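Local coordinates for interleukin-20 receptor subunit beta (Homo sapiens, PDB 6DF3), which pairs with IL20RA or IL22RA1 to form cell-surface receptors for the cytokines IL-20 and IL-24, and with IL20RA also for IL-19, at residues 98-110 / 171-185. The protein carries 1 engineered substitution. Numbering follows the deposited sequence.
Engineered in segment 98-110: Gln100 (natural residue Asn). Unlike the reference sequence in segment 171-185: Glu172 (reference Gln).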
ATOM      1  N   ASN C  98     -18.809  11.469   1.727  1.00 45.11           N
ATOM      2  CA  ASN C  98     -18.319  10.150   1.717  1.00 44.44           C
ATOM      3  C   ASN C  98     -17.946   9.795   0.270  1.00 47.15           C
ATOM      4  O   ASN C  98     -18.827   9.712  -0.623  1.00 42.48           O
ATOM      5  CB  ASN C  98     -19.383   9.172   2.246  1.00 47.23           C
ATOM      6  CG  ASN C  98     -18.798   7.747   2.515  1.00 50.19           C
ATOM      7  OD1 ASN C  98     -17.922   7.259   1.778  1.00 46.86           O
ATOM      8  ND2 ASN C  98     -19.275   7.095   3.565  1.00 48.17           N
ATOM      9  N   ARG C  99     -16.675   9.430   0.043  1.00 43.81           N
ATOM     10  CA  ARG C  99     -16.254   9.070  -1.297  1.00 43.67           C
ATOM     11  C   ARG C  99     -16.984   7.845  -1.888  1.00 43.95           C
ATOM     12  O   ARG C  99     -16.855   7.630  -3.041  1.00 46.90           O
ATOM     13  CB  ARG C  99     -14.753   8.903  -1.398  1.00 44.87           C
ATOM     14  CG  ARG C  99     -14.215   7.642  -0.703  1.00 45.45           C
ATOM     15  CD  ARG C  99     -12.693   7.721  -0.553  1.00 43.69           C
ATOM     16  NE  ARG C  99     -12.189   6.481   0.024  1.00 43.96           N
ATOM     17  CZ  ARG C  99     -10.917   6.167   0.139  1.00 43.72           C
ATOM     18  NH1 ARG C  99      -9.978   6.946  -0.369  1.00 42.16           N
ATOM     19  NH2 ARG C  99     -10.602   5.034   0.745  1.00 48.23           N
ATOM     20  N   GLN C 100     -17.660   7.026  -1.088  1.00 45.57           N
ATOM     21  CA  GLN C 100     -18.557   5.965  -1.568  1.00 51.56           C
ATOM     22  C   GLN C 100     -19.566   6.539  -2.618  1.00 52.76           C
ATOM     23  O   GLN C 100     -20.014   5.870  -3.469  1.00 51.11           O
ATOM     24  CB  GLN C 100     -19.283   5.388  -0.341  1.00 57.88           C
ATOM     25  CG  GLN C 100     -20.315   4.263  -0.536  1.00 65.27           C
ATOM     26  CD  GLN C 100     -19.637   2.900  -0.649  1.00 78.88           C
ATOM     27  OE1 GLN C 100     -18.760   2.554   0.161  1.00 85.63           O
ATOM     28  NE2 GLN C 100     -20.030   2.117  -1.655  1.00 84.39           N
ATOM     29  N   SER C 101     -19.904   7.809  -2.518  1.00 52.50           N
ATOM     30  CA  SER C 101     -20.834   8.411  -3.424  1.00 54.99           C
ATOM     31  C   SER C 101     -20.159   9.052  -4.629  1.00 52.70           C
ATOM     32  O   SER C 101     -20.812   9.766  -5.333  1.00 54.20           O
ATOM     33  CB  SER C 101     -21.659   9.421  -2.658  1.00 56.32           C
ATOM     34  OG  SER C 101     -20.848  10.581  -2.466  1.00 59.26           O
ATOM     35  N   THR C 102     -18.874   8.796  -4.909  1.00 49.05           N
ATOM     36  CA  THR C 102     -18.258   9.413  -6.078  1.00 46.67           C
ATOM     37  C   THR C 102     -19.037   9.063  -7.411  1.00 54.44           C
ATOM     38  O   THR C 102     -19.713   8.011  -7.476  1.00 52.07           O
ATOM     39  CB  THR C 102     -16.837   9.086  -6.217  1.00 46.37           C
ATOM     40  OG1 THR C 102     -16.222   9.958  -7.145  1.00 45.09           O
ATOM     41  CG2 THR C 102     -16.604   7.641  -6.645  1.00 46.98           C
ATOM     42  N   ILE C 103     -18.973   9.948  -8.422  1.00 53.09           N
ATOM     43  CA  ILE C 103     -19.659   9.690  -9.707  1.00 55.98           C
ATOM     44  C   ILE C 103     -18.694   8.892 -10.573  1.00 55.48           C
ATOM     45  O   ILE C 103     -17.686   9.402 -10.990  1.00 54.81           O
ATOM     46  CB  ILE C 103     -20.093  10.982 -10.409  1.00 58.05           C
ATOM     47  CG1 ILE C 103     -21.134  11.691  -9.522  1.00 60.91           C
ATOM     48  CG2 ILE C 103     -20.623  10.659 -11.813  1.00 62.07           C
ATOM     49  CD1 ILE C 103     -21.468  13.119  -9.906  1.00 65.48           C
ATOM     50  N   LEU C 104     -19.020   7.641 -10.832  1.00 57.94           N
ATOM     51  CA  LEU C 104     -18.180   6.782 -11.707  1.00 61.19           C
ATOM     52  C   LEU C 104     -18.801   6.849 -13.082  1.00 64.46           C
ATOM     53  O   LEU C 104     -19.970   6.425 -13.270  1.00 68.43           O
ATOM     54  CB  LEU C 104     -18.189   5.321 -11.239  1.00 62.08           C
ATOM     55  CG  LEU C 104     -17.582   5.032  -9.865  1.00 60.93           C
ATOM     56  CD1 LEU C 104     -17.338   3.539  -9.684  1.00 64.09           C
ATOM     57  CD2 LEU C 104     -16.277   5.779  -9.683  1.00 58.51           C
ATOM     58  N   THR C 105     -18.046   7.389 -14.026  1.00 61.83           N
ATOM     59  CA  THR C 105     -18.507   7.461 -15.392  1.00 66.88           C
ATOM     60  C   THR C 105     -18.125   6.158 -16.102  1.00 69.75           C
ATOM     61  O   THR C 105     -17.329   5.307 -15.623  1.00 61.76           O
ATOM     62  CB  THR C 105     -17.986   8.754 -16.072  1.00 68.44           C
ATOM     63  OG1 THR C 105     -16.636   8.969 -15.715  1.00 75.25           O
ATOM     64  CG2 THR C 105     -18.650   9.987 -15.497  1.00 70.80           C
ATOM     65  N   ARG C 106     -18.789   5.923 -17.209  1.00 72.57           N
ATOM     66  CA  ARG C 106     -18.256   4.979 -18.137  1.00 75.69           C
ATOM     67  C   ARG C 106     -16.850   5.389 -18.722  1.00 75.47           C
ATOM     68  O   ARG C 106     -16.600   6.566 -19.046  1.00 67.71           O
ATOM     69  CB  ARG C 106     -19.270   4.686 -19.188  1.00 80.92           C
ATOM     70  CG  ARG C 106     -19.633   5.845 -20.056  1.00 87.33           C
ATOM     71  CD  ARG C 106     -21.120   5.706 -20.333  1.00 92.53           C
ATOM     72  NE  ARG C 106     -21.549   6.495 -21.446  1.00 95.23           N
ATOM     73  CZ  ARG C 106     -22.814   6.793 -21.678  1.00105.58           C
ATOM     74  NH1 ARG C 106     -23.788   6.414 -20.843  1.00108.24           N
ATOM     75  NH2 ARG C 106     -23.112   7.493 -22.760  1.00113.28           N
ATOM     76  N   PRO C 107     -15.900   4.397 -18.796  1.00 76.70           N
ATOM     77  CA  PRO C 107     -14.545   4.757 -19.205  1.00 75.17           C
ATOM     78  C   PRO C 107     -14.470   5.059 -20.683  1.00 75.74           C
ATOM     79  O   PRO C 107     -15.118   4.362 -21.482  1.00 77.06           O
ATOM     80  CB  PRO C 107     -13.709   3.485 -18.847  1.00 77.15           C
ATOM     81  CG  PRO C 107     -14.703   2.340 -18.948  1.00 78.31           C
ATOM     82  CD  PRO C 107     -16.006   2.961 -18.439  1.00 78.48           C
ATOM     83  N   GLY C 108     -13.657   6.056 -21.042  1.00 76.01           N
ATOM     84  CA  GLY C 108     -13.253   6.284 -22.440  1.00 78.96           C
ATOM     85  C   GLY C 108     -12.285   5.182 -22.879  1.00 84.45           C
ATOM     86  O   GLY C 108     -11.712   4.451 -22.040  1.00 84.67           O
ATOM     87  N   MET C 109     -12.090   5.040 -24.180  1.00 88.72           N
ATOM     88  CA  MET C 109     -11.721   3.735 -24.730  1.00 92.42           C
ATOM     89  C   MET C 109     -11.512   3.866 -26.194  1.00 92.60           C
ATOM     90  O   MET C 109     -12.375   4.374 -26.867  1.00 92.95           O
ATOM     91  CB  MET C 109     -12.860   2.719 -24.516  1.00 94.39           C
ATOM     92  CG  MET C 109     -12.647   1.379 -25.191  1.00 99.33           C
ATOM     93  SD  MET C 109     -14.140   0.572 -25.817  1.00109.45           S
ATOM     94  CE  MET C 109     -14.691  -0.220 -24.311  1.00102.80           C
ATOM     95  N   GLU C 110     -10.388   3.360 -26.674  1.00 92.79           N
ATOM     96  CA  GLU C 110     -10.057   3.383 -28.078  1.00 96.21           C
ATOM     97  C   GLU C 110      -9.671   1.978 -28.592  1.00 99.12           C
ATOM     98  O   GLU C 110      -8.710   1.365 -28.098  1.00101.30           O
ATOM     99  CB  GLU C 110      -8.914   4.362 -28.258  1.00 97.93           C
ATOM    100  CG  GLU C 110      -8.601   4.693 -29.709  1.00104.09           C
ATOM    101  CD  GLU C 110      -7.208   5.260 -29.875  1.00108.19           C
ATOM    102  OE1 GLU C 110      -6.612   5.055 -30.974  1.00113.44           O
ATOM    103  OE2 GLU C 110      -6.718   5.892 -28.895  1.00106.47           O
ATOM    104  N   ALA C 171     -16.192  -1.797 -21.951  1.00 81.40           N
ATOM    105  CA  ALA C 171     -15.331  -1.690 -20.767  1.00 80.16           C
ATOM    106  C   ALA C 171     -15.999  -0.915 -19.629  1.00 77.87           C
ATOM    107  O   ALA C 171     -16.756   0.038 -19.837  1.00 75.37           O
ATOM    108  CB  ALA C 171     -14.005  -1.035 -21.129  1.00 77.91           C
ATOM    109  N   GLU C 172     -15.636  -1.304 -18.426  1.00 77.11           N
ATOM    110  CA  GLU C 172     -16.273  -0.918 -17.190  1.00 74.06           C
ATOM    111  C   GLU C 172     -15.118  -0.636 -16.220  1.00 73.29           C
ATOM    112  O   GLU C 172     -14.008  -1.130 -16.422  1.00 70.07           O
ATOM    113  CB  GLU C 172     -17.003  -2.184 -16.749  1.00 78.26           C
ATOM    114  CG  GLU C 172     -18.060  -2.078 -15.696  1.00 79.09           C
ATOM    115  CD  GLU C 172     -18.447  -3.438 -15.096  1.00 84.18           C
ATOM    116  OE1 GLU C 172     -19.536  -3.516 -14.481  1.00 89.26           O
ATOM    117  OE2 GLU C 172     -17.693  -4.432 -15.204  1.00 83.49           O
ATOM    118  N   THR C 173     -15.402   0.052 -15.126  1.00 68.46           N
ATOM    119  CA  THR C 173     -14.394   0.496 -14.212  1.00 69.73           C
ATOM    120  C   THR C 173     -14.784  -0.174 -12.848  1.00 69.50           C
ATOM    121  O   THR C 173     -15.966  -0.504 -12.644  1.00 70.06           O
ATOM    122  CB  THR C 173     -14.501   2.024 -14.253  1.00 72.74           C
ATOM    123  OG1 THR C 173     -13.286   2.657 -14.686  1.00 73.98           O
ATOM    124  CG2 THR C 173     -15.027   2.526 -12.996  1.00 67.45           C
ATOM    125  N   PHE C 174     -13.803  -0.422 -11.963  1.00 69.81           N
ATOM    126  CA  PHE C 174     -14.021  -0.997 -10.596  1.00 68.99           C
ATOM    127  C   PHE C 174     -13.080  -0.333  -9.600  1.00 66.11           C
ATOM    128  O   PHE C 174     -11.919  -0.183  -9.911  1.00 63.75           O
ATOM    129  CB  PHE C 174     -13.758  -2.508 -10.506  1.00 71.45           C
ATOM    130  CG  PHE C 174     -13.886  -3.062  -9.103  1.00 71.71           C
ATOM    131  CD1 PHE C 174     -15.133  -3.153  -8.472  1.00 72.79           C
ATOM    132  CD2 PHE C 174     -12.761  -3.465  -8.388  1.00 75.81           C
ATOM    133  CE1 PHE C 174     -15.264  -3.649  -7.161  1.00 76.09           C
ATOM    134  CE2 PHE C 174     -12.874  -3.971  -7.078  1.00 77.43           C
ATOM    135  CZ  PHE C 174     -14.124  -4.068  -6.453  1.00 75.73           C
ATOM    136  N   VAL C 175     -13.614   0.027  -8.422  1.00 62.06           N
ATOM    137  CA  VAL C 175     -12.963   0.866  -7.406  1.00 59.96           C
ATOM    138  C   VAL C 175     -13.030   0.103  -6.057  1.00 60.36           C
ATOM    139  O   VAL C 175     -14.075   0.131  -5.327  1.00 59.25           O
ATOM    140  CB  VAL C 175     -13.656   2.282  -7.318  1.00 63.20           C
ATOM    141  CG1 VAL C 175     -13.069   3.137  -6.184  1.00 64.38           C
ATOM    142  CG2 VAL C 175     -13.482   3.066  -8.619  1.00 62.05           C
ATOM    143  N   LYS C 176     -11.945  -0.652  -5.748  1.00 67.14           N
ATOM    144  CA  LYS C 176     -11.878  -1.474  -4.527  1.00 64.18           C
ATOM    145  C   LYS C 176     -12.246  -0.690  -3.235  1.00 62.04           C
ATOM    146  O   LYS C 176     -13.022  -1.182  -2.429  1.00 59.68           O
ATOM    147  CB  LYS C 176     -10.502  -2.081  -4.405  1.00 72.29           C
ATOM    148  CG  LYS C 176     -10.420  -3.169  -3.349  1.00 79.73           C
ATOM    149  CD  LYS C 176      -9.066  -3.855  -3.347  1.00 86.48           C
ATOM    150  CE  LYS C 176      -8.931  -4.786  -4.541  1.00 94.51           C
ATOM    151  NZ  LYS C 176      -7.649  -5.524  -4.406  1.00101.93           N
ATOM    152  N   ALA C 177     -11.761   0.549  -3.085  1.00 57.24           N
ATOM    153  CA  ALA C 177     -12.028   1.355  -1.901  1.00 56.88           C
ATOM    154  C   ALA C 177     -13.503   1.601  -1.541  1.00 60.48           C
ATOM    155  O   ALA C 177     -13.796   1.897  -0.365  1.00 54.74           O
ATOM    156  CB  ALA C 177     -11.362   2.681  -2.003  1.00 54.66           C
ATOM    157  N   ILE C 178     -14.397   1.498  -2.546  1.00 62.34           N
ATOM    158  CA  ILE C 178     -15.839   1.721  -2.349  1.00 61.94           C
ATOM    159  C   ILE C 178     -16.736   0.545  -2.766  1.00 65.30           C
ATOM    160  O   ILE C 178     -17.927   0.536  -2.437  1.00 65.03           O
ATOM    161  CB  ILE C 178     -16.241   3.053  -3.043  1.00 59.50           C
ATOM    162  CG1 ILE C 178     -16.144   2.955  -4.564  1.00 58.45           C
ATOM    163  CG2 ILE C 178     -15.306   4.171  -2.583  1.00 56.28           C
ATOM    164  CD1 ILE C 178     -16.320   4.280  -5.283  1.00 55.98           C
ATOM    165  N   GLY C 179     -16.172  -0.451  -3.454  1.00 64.37           N
ATOM    166  CA  GLY C 179     -16.891  -1.668  -3.752  1.00 69.49           C
ATOM    167  C   GLY C 179     -17.828  -1.516  -4.938  1.00 72.19           C
ATOM    168  O   GLY C 179     -18.765  -2.293  -5.087  1.00 85.42           O
ATOM    169  N   ARG C 180     -17.532  -0.562  -5.817  1.00 70.25           N
ATOM    170  CA  ARG C 180     -18.454  -0.146  -6.874  1.00 70.75           C
ATOM    171  C   ARG C 180     -17.781  -0.268  -8.224  1.00 68.13           C
ATOM    172  O   ARG C 180     -16.582  -0.070  -8.321  1.00 62.01           O
ATOM    173  CB  ARG C 180     -18.978   1.282  -6.647  1.00 65.72           C
ATOM    174  CG  ARG C 180     -19.973   1.371  -5.489  1.00 68.40           C
ATOM    175  CD  ARG C 180     -20.479   2.815  -5.281  1.00 65.99           C
ATOM    176  NE  ARG C 180     -20.859   3.398  -6.573  1.00 67.40           N
ATOM    177  CZ  ARG C 180     -20.654   4.647  -7.005  1.00 66.46           C
ATOM    178  NH1 ARG C 180     -20.035   5.575  -6.276  1.00 61.29           N
ATOM    179  NH2 ARG C 180     -21.069   4.955  -8.222  1.00 63.94           N
ATOM    180  N   TYR C 181     -18.597  -0.663  -9.217  1.00 71.54           N
ATOM    181  CA  TYR C 181     -18.276  -0.642 -10.652  1.00 73.03           C
ATOM    182  C   TYR C 181     -19.109   0.467 -11.306  1.00 71.09           C
ATOM    183  O   TYR C 181     -20.251   0.740 -10.839  1.00 64.00           O
ATOM    184  CB  TYR C 181     -18.690  -1.971 -11.345  1.00 78.34           C
ATOM    185  CG  TYR C 181     -18.112  -3.243 -10.729  1.00 78.38           C
ATOM    186  CD1 TYR C 181     -18.674  -3.798  -9.547  1.00 79.37           C
ATOM    187  CD2 TYR C 181     -16.996  -3.879 -11.304  1.00 80.71           C
ATOM    188  CE1 TYR C 181     -18.131  -4.939  -8.939  1.00 84.00           C
ATOM    189  CE2 TYR C 181     -16.445  -5.045 -10.722  1.00 84.11           C
ATOM    190  CZ  TYR C 181     -17.022  -5.575  -9.545  1.00 86.86           C
ATOM    191  OH  TYR C 181     -16.488  -6.695  -8.941  1.00 89.92           O
ATOM    192  N   SER C 182     -18.539   1.068 -12.361  1.00 67.89           N
ATOM    193  CA  SER C 182     -19.282   1.896 -13.327  1.00 69.57           C
ATOM    194  C   SER C 182     -20.197   1.082 -14.284  1.00 73.72           C
ATOM    195  O   SER C 182     -20.127  -0.143 -14.376  1.00 73.17           O
ATOM    196  CB  SER C 182     -18.340   2.745 -14.198  1.00 68.72           C
ATOM    197  OG  SER C 182     -17.778   2.032 -15.292  1.00 70.80           O
ATOM    198  N   ALA C 183     -21.042   1.808 -15.008  1.00 73.69           N
ATOM    199  CA  ALA C 183     -21.785   1.274 -16.154  1.00 76.04           C
ATOM    200  C   ALA C 183     -20.762   0.873 -17.210  1.00 77.35           C
ATOM    201  O   ALA C 183     -19.646   1.397 -17.212  1.00 75.54           O
ATOM    202  CB  ALA C 183     -22.735   2.347 -16.736  1.00 73.98           C
ATOM    203  N   PHE C 184     -21.147  -0.021 -18.119  1.00 83.62           N
ATOM    204  CA  PHE C 184     -20.318  -0.312 -19.296  1.00 85.06           C
ATOM    205  C   PHE C 184     -20.283   0.885 -20.241  1.00 84.92           C
ATOM    206  O   PHE C 184     -21.219   1.672 -20.281  1.00 88.93           O
ATOM    207  CB  PHE C 184     -20.806  -1.570 -20.022  1.00 89.86           C
ATOM    208  CG  PHE C 184     -20.395  -2.834 -19.334  1.00 92.31           C
ATOM    209  CD1 PHE C 184     -19.137  -3.421 -19.609  1.00 93.21           C
ATOM    210  CD2 PHE C 184     -21.208  -3.415 -18.365  1.00 92.89           C
ATOM    211  CE1 PHE C 184     -18.729  -4.581 -18.961  1.00 93.46           C
ATOM    212  CE2 PHE C 184     -20.795  -4.587 -17.712  1.00 95.16           C
ATOM    213  CZ  PHE C 184     -19.560  -5.176 -18.020  1.00 93.62           C
ATOM    214  N   SER C 185     -19.186   1.041 -20.975  1.00 82.79           N
ATOM    215  CA  SER C 185     -19.115   2.027 -22.056  1.00 84.77           C
ATOM    216  C   SER C 185     -19.939   1.527 -23.262  1.00 89.57           C
ATOM    217  O   SER C 185     -20.399   0.367 -23.276  1.00 90.40           O
ATOM    218  CB  SER C 185     -17.672   2.226 -22.509  1.00 83.10           C
ATOM    219  OG  SER C 185     -17.181   1.016 -23.104  1.00 82.34           O
TER
HETATM  220  O   HOH W   1     -21.487   4.523 -14.356  1.00 57.64           O
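Arg180 reaches from the hairpin 171-185 to the interdomain linker and sets NH1 between two backbone carbonyls. The NH1 bond to Thr102 O (2.7 Å) is nearly straight, lies in the guanidinium plane and uses a lone pair in the carbonyl plane; that from NH1 to Gln100 O (2.8 Å) is more bent and tilted from both planes. A turn at chi3 (47°) swings the guanidinium back to these oxygens, while Leu104 covers one of its faces, Leu104 CG 3.9 Å from Arg180 NH2. Gln100, engineered in place of asparagine, bends at chi2 (82°), bringing NE2 to a lone pair of Ile178 O in a bent bond (2.7 Å), the oxygen tilted out of the amide plane; amide and Arg180 guanidinium planes are 43° apart. Ile178 runs past Gln100 in the opposite direction and meets Thr102 almost at a right angle, CD1 against CG2. Both Leu104 methyls rest on Val175 CG2, and a water joins Leu104 O to Ala183 N. Farther along, the Pro107 ring lies over Ala171, Pro107 CG 3.2 Å from Ala171 O, and Met109 CE touches Ala171 CB. A leucine in place of Arg180 would probably leave the carbonyls of Gln100 and Thr102 without their shared donor and Leu104 without the flat group it covers. Thr102 OG1 also bonds Ser11 and Arg99 NE bonds Thr72, tying the linker to the first fibronectin type III domain of this type II cytokine receptor ectodomain, while the hairpin contacts tie it to the second. A guanidinium and a neutral amide thus both serve neutral backbone carbonyls, with donors on each segment, before a mixed surface of methyls, proline ring and backbone takes over.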